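Fructose-bisphosphate aldolase (Plasmodium falciparum, PDB 4TR9) is a class I aldolase, a TIM-barrel enzyme whose four copies assemble into a tetramer. Local coordinates at residues I121-S129 with K163-E173; E285-A296 with A340-G351. One frame throughout, in Å; residues are numbered along the deposited sequence.

Interaction 1: residues I121-S129 with K163-E173; sequences IPCTDEEKS and KGKPTDLSIHE
Glu-127 turns its carboxylate onto the start of helix 168-187. Glu-127 OE1 accepts from Thr-167 OG1 at 2.7 Å, using the syn lone pair. OE2 lies near the backbone nitrogen of Thr-167 and takes a weak bond from it. The CB of Ser-170 packs under the same carboxylate, 3.3 Å from Glu-127 OE1. Thr-167 is the N-cap of the helix. Its OG1 sits between the backbone N and the carbonyl carbon (chi1 64°), where it also takes a weak capping bond from Ser-170 N. The threonine hydroxyl thus donates to the glutamate and accepts from the helix. The helix start would probably favour a charged carboxylate here. One water donates to both Glu-127 OE2 and Ser-170 OG. A second water accepts from Ser-170 OG and donates to Lys-128 O.

Residues 121-127 link strand 118-120 to strand 128-130 in a small antiparallel hairpin. The hairpin is an addition to the TIM barrel and lies against the helix that follows barrel strand 150-157. It also reaches a second subunit, where Pro-122 packs on Arg-180 of that subunit.

Asp-125 forms salt bridges with two lysines. Lys-163 NZ comes to Asp-125 OD2 on the syn side at 3.0 Å. Lys-165 is extended beyond CG and crosses the aspartate at about a right angle. Its NZ lies above the carboxylate plane, 2.9 Å from Asp-125 OD2. Lys-165 NZ also donates to Asp-125 O in the carbonyl plane at 2.8 Å. Two positive charges on one oxygen would probably keep the aspartate ionised.

Farther along, Leu-169 lays CD2 against Thr-124 CG2 (3.7 Å) and Ile-121 CG2. The CD1 of Ile-121 touches Glu-173 CG at 3.7 Å.

Interaction 2: residues E285-A296 with A340-G351; sequences EEASVNLNSINA and ANSLATYGKYKG
Tyr-349 lays its ring beside helix 284-295, with CE2 3.7 Å from Ser-288 CB. CG is anti to the backbone N (chi1 175°), which sends the ring back along the helix toward Glu-285. There the phenol OH of Tyr-349 donates to Glu-285 OE2 at 2.6 Å, on the syn side of the carboxylate. The carboxylate and ring planes are 31° apart. At the other end of the residue, Tyr-349 N donates to Asn-292 OD1 at 2.9 Å from above the amide carbonyl plane. The tyrosine is therefore held at both its backbone and its hydroxyl.

Behind it the helical segments 285-295 and 340-346 run nearly parallel, 18° apart, with axes 7.4 Å from each other. Small residues permit this approach. Ala-344 CB points at the neighbouring helix, 3.5 Å from Ser-288 O. Leu-291 CG lies 3.8 Å from Ala-344 CB. The CA of Asn-292 makes a CA-H...O contact with Ala-344 O. Near the start of the contact, Ser-288 OG donates to Asn-341 OD1 at 2.5 Å, from above the carbonyl plane. A water donates to this hydroxyl and accepts from Asn-341 ND2.

Helix 327-346 ends in a Schellman motif with Gly-347 as the C-prime residue. The chain turns there and brings Tyr-349 back across helix 284-295. Asn-295 lies beside this turn, and its ND2 donates to Leu-291 O at 2.7 Å. Both helices belong to the outer layer of the TIM barrel; Leu-291 and Asn-341 each touch Tyr-308 of strand 303-308.

The contact mixes the Leu-291/Ala-344 apolar pair with hydrogen bonds through Ser-288, Asn-292 and Tyr-349. Glu-285 accepts a hydrogen bond from the phenol, which would probably favour a charged carboxylate.

Interaction 1 and interaction 2 are separate contacts in one TIM barrel. Their centres lie 34 Å apart, and the nearest atoms are about 20 Å apart. Along the sequence, both segments of interaction 1 precede those of interaction 2. Both involve helices that surround the parallel strands. The contact of 121-129 with 163-173 lies where subunits meet; His-172 and Glu-173 bond to a second subunit. The contact of 285-296 with 340-351 joins two late helices to residues near the end of the modelled chain. Neither includes a residue of the pocket that holds N'-[(E)-(2,4-dichlorophenyl)methylidene]-3,4-dihydroxybenzohydrazide. In interaction 2 the side chain of Ala-287 is about 13 Å from this ligand.

Interaction 1: residues I121-S129 with K163-E173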
# COMPACT_ATOMS: atom_id res chain seq x y z
N ILE A 121 3.61 -20.04 -4.75
CA ILE A 121 4.25 -18.75 -4.91
C ILE A 121 5.74 -18.87 -4.62
O ILE A 121 6.12 -19.37 -3.56
CB ILE A 121 3.64 -17.68 -3.97
CG1 ILE A 121 2.15 -17.51 -4.24
CG2 ILE A 121 4.36 -16.35 -4.15
CD1 ILE A 121 1.48 -16.49 -3.35
N PRO A 122 6.58 -18.44 -5.56
CA PRO A 122 8.03 -18.43 -5.35
C PRO A 122 8.42 -17.62 -4.12
O PRO A 122 7.70 -16.68 -3.76
CB PRO A 122 8.56 -17.77 -6.63
CG PRO A 122 7.52 -18.05 -7.65
CD PRO A 122 6.21 -17.99 -6.92
N CYS A 123 9.52 -18.00 -3.48
CA CYS A 123 10.02 -17.32 -2.28
C CYS A 123 9.04 -17.40 -1.11
O CYS A 123 9.05 -16.56 -0.22
CB CYS A 123 10.35 -15.86 -2.59
SG CYS A 123 11.50 -15.64 -3.97
N THR A 124 8.19 -18.42 -1.13
CA THR A 124 7.29 -18.69 -0.01
C THR A 124 7.34 -20.17 0.34
O THR A 124 7.86 -20.98 -0.43
CB THR A 124 5.83 -18.29 -0.32
OG1 THR A 124 5.34 -19.07 -1.42
CG2 THR A 124 5.73 -16.81 -0.66
N ASP A 125 6.79 -20.52 1.50
CA ASP A 125 6.77 -21.92 1.93
C ASP A 125 5.51 -22.61 1.41
O ASP A 125 4.57 -22.87 2.17
CB ASP A 125 6.84 -22.02 3.45
CG ASP A 125 6.95 -23.45 3.94
OD1 ASP A 125 7.50 -24.29 3.19
OD2 ASP A 125 6.49 -23.73 5.06
N GLU A 126 5.50 -22.89 0.11
CA GLU A 126 4.40 -23.58 -0.55
C GLU A 126 3.05 -22.90 -0.36
O GLU A 126 2.01 -23.57 -0.31
CB GLU A 126 4.32 -25.03 -0.06
CG GLU A 126 5.54 -25.87 -0.40
CD GLU A 126 5.40 -27.31 0.06
OE1 GLU A 126 4.38 -27.64 0.71
OE2 GLU A 126 6.30 -28.12 -0.24
N GLU A 127 3.05 -21.58 -0.24
CA GLU A 127 1.81 -20.82 -0.18
C GLU A 127 1.25 -20.66 -1.60
O GLU A 127 1.98 -20.32 -2.53
CB GLU A 127 2.02 -19.47 0.48
CG GLU A 127 2.38 -19.57 1.96
CD GLU A 127 2.35 -18.23 2.67
OE1 GLU A 127 3.19 -17.36 2.34
OE2 GLU A 127 1.48 -18.04 3.54
N LYS A 128 -0.05 -20.91 -1.75
CA LYS A 128 -0.65 -21.08 -3.07
C LYS A 128 -1.11 -19.78 -3.72
O LYS A 128 -1.43 -18.80 -3.05
CB LYS A 128 -1.83 -22.04 -2.97
CG LYS A 128 -1.49 -23.38 -2.33
CD LYS A 128 -0.39 -24.09 -3.09
CE LYS A 128 -0.05 -25.43 -2.45
NZ LYS A 128 1.05 -26.12 -3.18
N SER A 129 -1.15 -19.80 -5.05
CA SER A 129 -1.73 -18.73 -5.85
C SER A 129 -2.63 -19.33 -6.92
O SER A 129 -2.34 -20.41 -7.44
CB SER A 129 -0.64 -17.87 -6.48
OG SER A 129 -1.18 -16.91 -7.37
N LYS A 163 5.34 -20.13 11.34
CA LYS A 163 5.97 -19.77 10.07
C LYS A 163 5.45 -18.44 9.55
O LYS A 163 5.74 -18.05 8.42
CB LYS A 163 5.75 -20.87 9.03
CG LYS A 163 6.42 -22.19 9.38
CD LYS A 163 6.22 -23.22 8.28
CE LYS A 163 6.96 -24.51 8.59
NZ LYS A 163 6.80 -25.52 7.50
N GLY A 164 4.66 -17.76 10.37
CA GLY A 164 4.12 -16.46 10.01
C GLY A 164 3.13 -16.50 8.87
O GLY A 164 2.93 -15.51 8.16
N LYS A 165 2.49 -17.66 8.68
CA LYS A 165 1.49 -17.81 7.63
C LYS A 165 0.11 -17.37 8.12
O LYS A 165 -0.27 -17.67 9.25
CB LYS A 165 1.43 -19.26 7.15
CG LYS A 165 2.71 -19.76 6.49
CD LYS A 165 2.54 -21.18 5.99
CE LYS A 165 3.81 -21.69 5.34
NZ LYS A 165 3.66 -23.08 4.82
N PRO A 166 -0.65 -16.67 7.26
CA PRO A 166 -0.25 -16.27 5.90
C PRO A 166 0.62 -15.02 5.87
O PRO A 166 0.33 -14.05 6.57
CB PRO A 166 -1.59 -16.03 5.21
CG PRO A 166 -2.47 -15.55 6.31
CD PRO A 166 -2.04 -16.29 7.55
N THR A 167 1.67 -15.04 5.06
CA THR A 167 2.55 -13.89 4.91
C THR A 167 1.89 -12.80 4.08
O THR A 167 0.88 -13.05 3.41
CB THR A 167 3.89 -14.28 4.26
OG1 THR A 167 3.65 -14.75 2.93
CG2 THR A 167 4.57 -15.38 5.06
N ASP A 168 2.45 -11.60 4.11
CA ASP A 168 1.90 -10.46 3.38
C ASP A 168 1.87 -10.72 1.87
O ASP A 168 0.93 -10.31 1.19
CB ASP A 168 2.72 -9.20 3.66
CG ASP A 168 2.61 -8.75 5.10
OD1 ASP A 168 1.55 -8.99 5.73
OD2 ASP A 168 3.58 -8.16 5.61
N LEU A 169 2.89 -11.40 1.37
CA LEU A 169 2.95 -11.75 -0.04
C LEU A 169 1.80 -12.69 -0.41
O LEU A 169 1.18 -12.56 -1.46
CB LEU A 169 4.30 -12.39 -0.39
CG LEU A 169 4.49 -12.87 -1.83
CD1 LEU A 169 4.20 -11.74 -2.81
CD2 LEU A 169 5.90 -13.41 -2.03
N SER A 170 1.52 -13.64 0.48
CA SER A 170 0.44 -14.59 0.27
C SER A 170 -0.92 -13.89 0.30
O SER A 170 -1.79 -14.17 -0.53
CB SER A 170 0.47 -15.69 1.33
OG SER A 170 -0.66 -16.54 1.23
N ILE A 171 -1.09 -12.99 1.26
CA ILE A 171 -2.35 -12.28 1.44
C ILE A 171 -2.64 -11.34 0.27
O ILE A 171 -3.77 -11.27 -0.21
CB ILE A 171 -2.35 -11.48 2.75
CG1 ILE A 171 -2.21 -12.42 3.95
CG2 ILE A 171 -3.62 -10.65 2.88
CD1 ILE A 171 -2.17 -11.70 5.28
N HIS A 172 -1.62 -10.63 -0.19
CA HIS A 172 -1.82 -9.62 -1.22
C HIS A 172 -2.00 -10.24 -2.61
O HIS A 172 -2.78 -9.74 -3.42
CB HIS A 172 -0.65 -8.63 -1.25
CG HIS A 172 -0.95 -7.38 -2.02
ND1 HIS A 172 -1.99 -6.55 -1.70
CD2 HIS A 172 -0.35 -6.83 -3.10
CE1 HIS A 172 -2.02 -5.53 -2.54
NE2 HIS A 172 -1.03 -5.68 -3.41
N GLU A 173 -1.28 -11.33 -2.87
CA GLU A 173 -1.46 -12.06 -4.13
C GLU A 173 -2.86 -12.66 -4.19
O GLU A 173 -3.51 -12.66 -5.24
CB GLU A 173 -0.40 -13.15 -4.29
CG GLU A 173 -0.76 -14.26 -5.27
CD GLU A 173 -0.94 -13.77 -6.70
OE1 GLU A 173 -0.55 -12.63 -7.01
OE2 GLU A 173 -1.47 -14.55 -7.53
O HOH W 1 -0.96 -18.72 3.09
O HOH W 2 -1.81 -18.13 -0.42

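Interaction 2: residues E285-A296 with A340-G351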
# COMPACT_ATOMS: atom_id res chain seq x y z
N GLU A 285 -23.73 -32.17 9.52
CA GLU A 285 -24.54 -31.66 10.62
C GLU A 285 -23.94 -30.41 11.24
O GLU A 285 -24.64 -29.42 11.47
CB GLU A 285 -24.72 -32.74 11.69
CG GLU A 285 -25.72 -32.38 12.78
CD GLU A 285 -27.13 -32.22 12.24
OE1 GLU A 285 -27.47 -32.90 11.25
OE2 GLU A 285 -27.89 -31.40 12.80
N GLU A 286 -22.64 -30.44 11.52
CA GLU A 286 -21.96 -29.31 12.14
C GLU A 286 -21.94 -28.09 11.22
O GLU A 286 -21.93 -26.95 11.69
CB GLU A 286 -20.54 -29.69 12.54
CG GLU A 286 -20.46 -30.68 13.69
CD GLU A 286 -19.04 -31.04 14.07
OE1 GLU A 286 -18.11 -30.62 13.34
OE2 GLU A 286 -18.85 -31.73 15.09
N ALA A 287 -21.95 -28.33 9.91
CA ALA A 287 -22.01 -27.25 8.94
C ALA A 287 -23.37 -26.56 8.99
O ALA A 287 -23.48 -25.38 8.67
CB ALA A 287 -21.73 -27.78 7.54
N SER A 288 -24.39 -27.31 9.38
CA SER A 288 -25.74 -26.77 9.52
C SER A 288 -25.92 -26.11 10.88
O SER A 288 -26.56 -25.07 10.99
CB SER A 288 -26.78 -27.87 9.32
OG SER A 288 -26.69 -28.43 8.02
N VAL A 289 -25.36 -26.73 11.91
CA VAL A 289 -25.45 -26.21 13.27
C VAL A 289 -24.72 -24.87 13.38
O VAL A 289 -25.25 -23.91 13.94
CB VAL A 289 -24.88 -27.20 14.29
CG1 VAL A 289 -24.80 -26.56 15.67
CG2 VAL A 289 -25.73 -28.47 14.34
N ASN A 290 -23.51 -24.81 12.84
CA ASN A 290 -22.72 -23.59 12.88
C ASN A 290 -23.35 -22.46 12.08
O ASN A 290 -23.36 -21.31 12.52
CB ASN A 290 -21.30 -23.86 12.38
CG ASN A 290 -20.51 -24.77 13.30
OD1 ASN A 290 -20.73 -24.78 14.51
ND2 ASN A 290 -19.59 -25.53 12.74
N LEU A 291 -23.88 -22.79 10.90
CA LEU A 291 -24.58 -21.81 10.08
C LEU A 291 -25.81 -21.29 10.81
O LEU A 291 -26.18 -20.12 10.70
CB LEU A 291 -24.97 -22.41 8.73
CG LEU A 291 -25.77 -21.51 7.79
CD1 LEU A 291 -24.99 -20.24 7.45
CD2 LEU A 291 -26.16 -22.25 6.52
N ASN A 292 -26.45 -22.18 11.57
CA ASN A 292 -27.60 -21.81 12.39
C ASN A 292 -27.19 -20.89 13.53
O ASN A 292 -27.89 -19.92 13.84
CB ASN A 292 -28.29 -23.06 12.93
CG ASN A 292 -29.46 -22.73 13.84
OD1 ASN A 292 -30.57 -22.50 13.37
ND2 ASN A 292 -29.21 -22.70 15.14
N SER A 293 -26.06 -21.20 14.16
CA SER A 293 -25.56 -20.41 15.28
C SER A 293 -25.22 -18.99 14.83
O SER A 293 -25.37 -18.04 15.59
CB SER A 293 -24.33 -21.08 15.89
OG SER A 293 -24.63 -22.39 16.35
N ILE A 294 -24.76 -18.87 13.59
CA ILE A 294 -24.43 -17.58 13.01
C ILE A 294 -25.69 -16.75 12.77
O ILE A 294 -25.73 -15.56 13.08
CB ILE A 294 -23.66 -17.74 11.68
CG1 ILE A 294 -22.31 -18.42 11.92
CG2 ILE A 294 -23.44 -16.39 11.02
CD1 ILE A 294 -21.53 -18.69 10.66
N ASN A 295 -26.72 -17.39 12.22
CA ASN A 295 -27.96 -16.70 11.90
C ASN A 295 -28.88 -16.55 13.11
O ASN A 295 -29.89 -15.84 13.05
CB ASN A 295 -28.70 -17.41 10.77
CG ASN A 295 -28.00 -17.27 9.44
OD1 ASN A 295 -28.16 -16.26 8.75
ND2 ASN A 295 -27.22 -18.28 9.07
N ALA A 296 -28.54 -17.22 14.21
CA ALA A 296 -29.31 -17.10 15.44
C ALA A 296 -29.02 -15.77 16.13
O ALA A 296 -29.70 -15.40 17.09
CB ALA A 296 -29.02 -18.26 16.37
N ALA A 340 -32.29 -28.41 5.75
CA ALA A 340 -31.59 -28.24 7.02
C ALA A 340 -30.79 -26.94 7.03
O ALA A 340 -30.85 -26.18 8.00
CB ALA A 340 -30.67 -29.43 7.28
N ASN A 341 -30.05 -26.70 5.96
CA ASN A 341 -29.26 -25.48 5.84
C ASN A 341 -30.14 -24.27 5.52
O ASN A 341 -29.75 -23.14 5.78
CB ASN A 341 -28.19 -25.66 4.77
CG ASN A 341 -27.13 -26.66 5.16
OD1 ASN A 341 -26.60 -26.63 6.28
ND2 ASN A 341 -26.82 -27.58 4.26
N SER A 342 -31.31 -24.52 4.95
CA SER A 342 -32.27 -23.46 4.68
C SER A 342 -32.83 -22.90 5.98
O SER A 342 -32.93 -21.69 6.16
CB SER A 342 -33.40 -23.96 3.79
OG SER A 342 -34.33 -22.92 3.52
N LEU A 343 -33.21 -23.81 6.88
CA LEU A 343 -33.70 -23.42 8.20
C LEU A 343 -32.58 -22.78 9.02
O LEU A 343 -32.84 -21.98 9.91
CB LEU A 343 -34.25 -24.64 8.94
CG LEU A 343 -35.48 -25.31 8.33
CD1 LEU A 343 -35.81 -26.60 9.07
CD2 LEU A 343 -36.67 -24.37 8.35
N ALA A 344 -31.34 -23.14 8.69
CA ALA A 344 -30.18 -22.58 9.37
C ALA A 344 -30.02 -21.10 9.06
O ALA A 344 -29.46 -20.35 9.85
CB ALA A 344 -28.93 -23.35 8.99
N THR A 345 -30.52 -20.69 7.89
CA THR A 345 -30.45 -19.29 7.49
C THR A 345 -31.41 -18.43 8.31
O THR A 345 -31.17 -17.24 8.51
CB THR A 345 -30.77 -19.11 6.00
OG1 THR A 345 -32.11 -19.53 5.74
CG2 THR A 345 -29.81 -19.91 5.14
N TYR A 346 -32.49 -19.05 8.77
CA TYR A 346 -33.48 -18.35 9.59
C TYR A 346 -33.13 -18.43 11.07
O TYR A 346 -33.71 -17.72 11.90
CB TYR A 346 -34.88 -18.93 9.36
CG TYR A 346 -35.43 -18.69 7.98
CD1 TYR A 346 -35.92 -17.44 7.61
CD2 TYR A 346 -35.49 -19.71 7.04
CE1 TYR A 346 -36.43 -17.21 6.35
CE2 TYR A 346 -36.01 -19.50 5.78
CZ TYR A 346 -36.47 -18.25 5.44
OH TYR A 346 -36.99 -18.02 4.18
N GLY A 347 -32.18 -19.30 11.40
CA GLY A 347 -31.82 -19.54 12.79
C GLY A 347 -32.86 -20.41 13.46
O GLY A 347 -32.99 -20.41 14.69
N LYS A 348 -33.62 -21.15 12.65
CA LYS A 348 -34.67 -22.00 13.17
C LYS A 348 -34.38 -23.47 12.88
O LYS A 348 -35.30 -24.26 12.63
CB LYS A 348 -36.02 -21.61 12.56
CG LYS A 348 -36.39 -20.15 12.75
CD LYS A 348 -36.44 -19.76 14.22
CE LYS A 348 -37.53 -20.52 14.95
NZ LYS A 348 -37.59 -20.15 16.39
N TYR A 349 -33.11 -23.84 12.93
CA TYR A 349 -32.71 -25.23 12.71
C TYR A 349 -32.30 -25.90 14.02
O TYR A 349 -31.23 -25.63 14.56
CB TYR A 349 -31.57 -25.32 11.70
CG TYR A 349 -31.04 -26.73 11.53
CD1 TYR A 349 -31.78 -27.69 10.86
CD2 TYR A 349 -29.81 -27.10 12.05
CE1 TYR A 349 -31.31 -28.98 10.70
CE2 TYR A 349 -29.32 -28.39 11.90
CZ TYR A 349 -30.08 -29.32 11.22
OH TYR A 349 -29.60 -30.60 11.07
N LYS A 350 -33.17 -26.77 14.52
CA LYS A 350 -32.87 -27.54 15.73
C LYS A 350 -31.88 -28.65 15.40
O LYS A 350 -31.69 -28.99 14.23
CB LYS A 350 -34.15 -28.12 16.34
CG LYS A 350 -34.97 -27.13 17.17
CD LYS A 350 -35.67 -26.10 16.30
CE LYS A 350 -36.39 -25.06 17.15
NZ LYS A 350 -37.03 -24.00 16.31
N GLY A 351 -31.24 -29.19 16.43
CA GLY A 351 -30.23 -30.22 16.26
C GLY A 351 -30.74 -31.46 15.54
O GLY A 351 -30.02 -32.06 14.73
O HOH W 3 -25.35 -29.78 6.06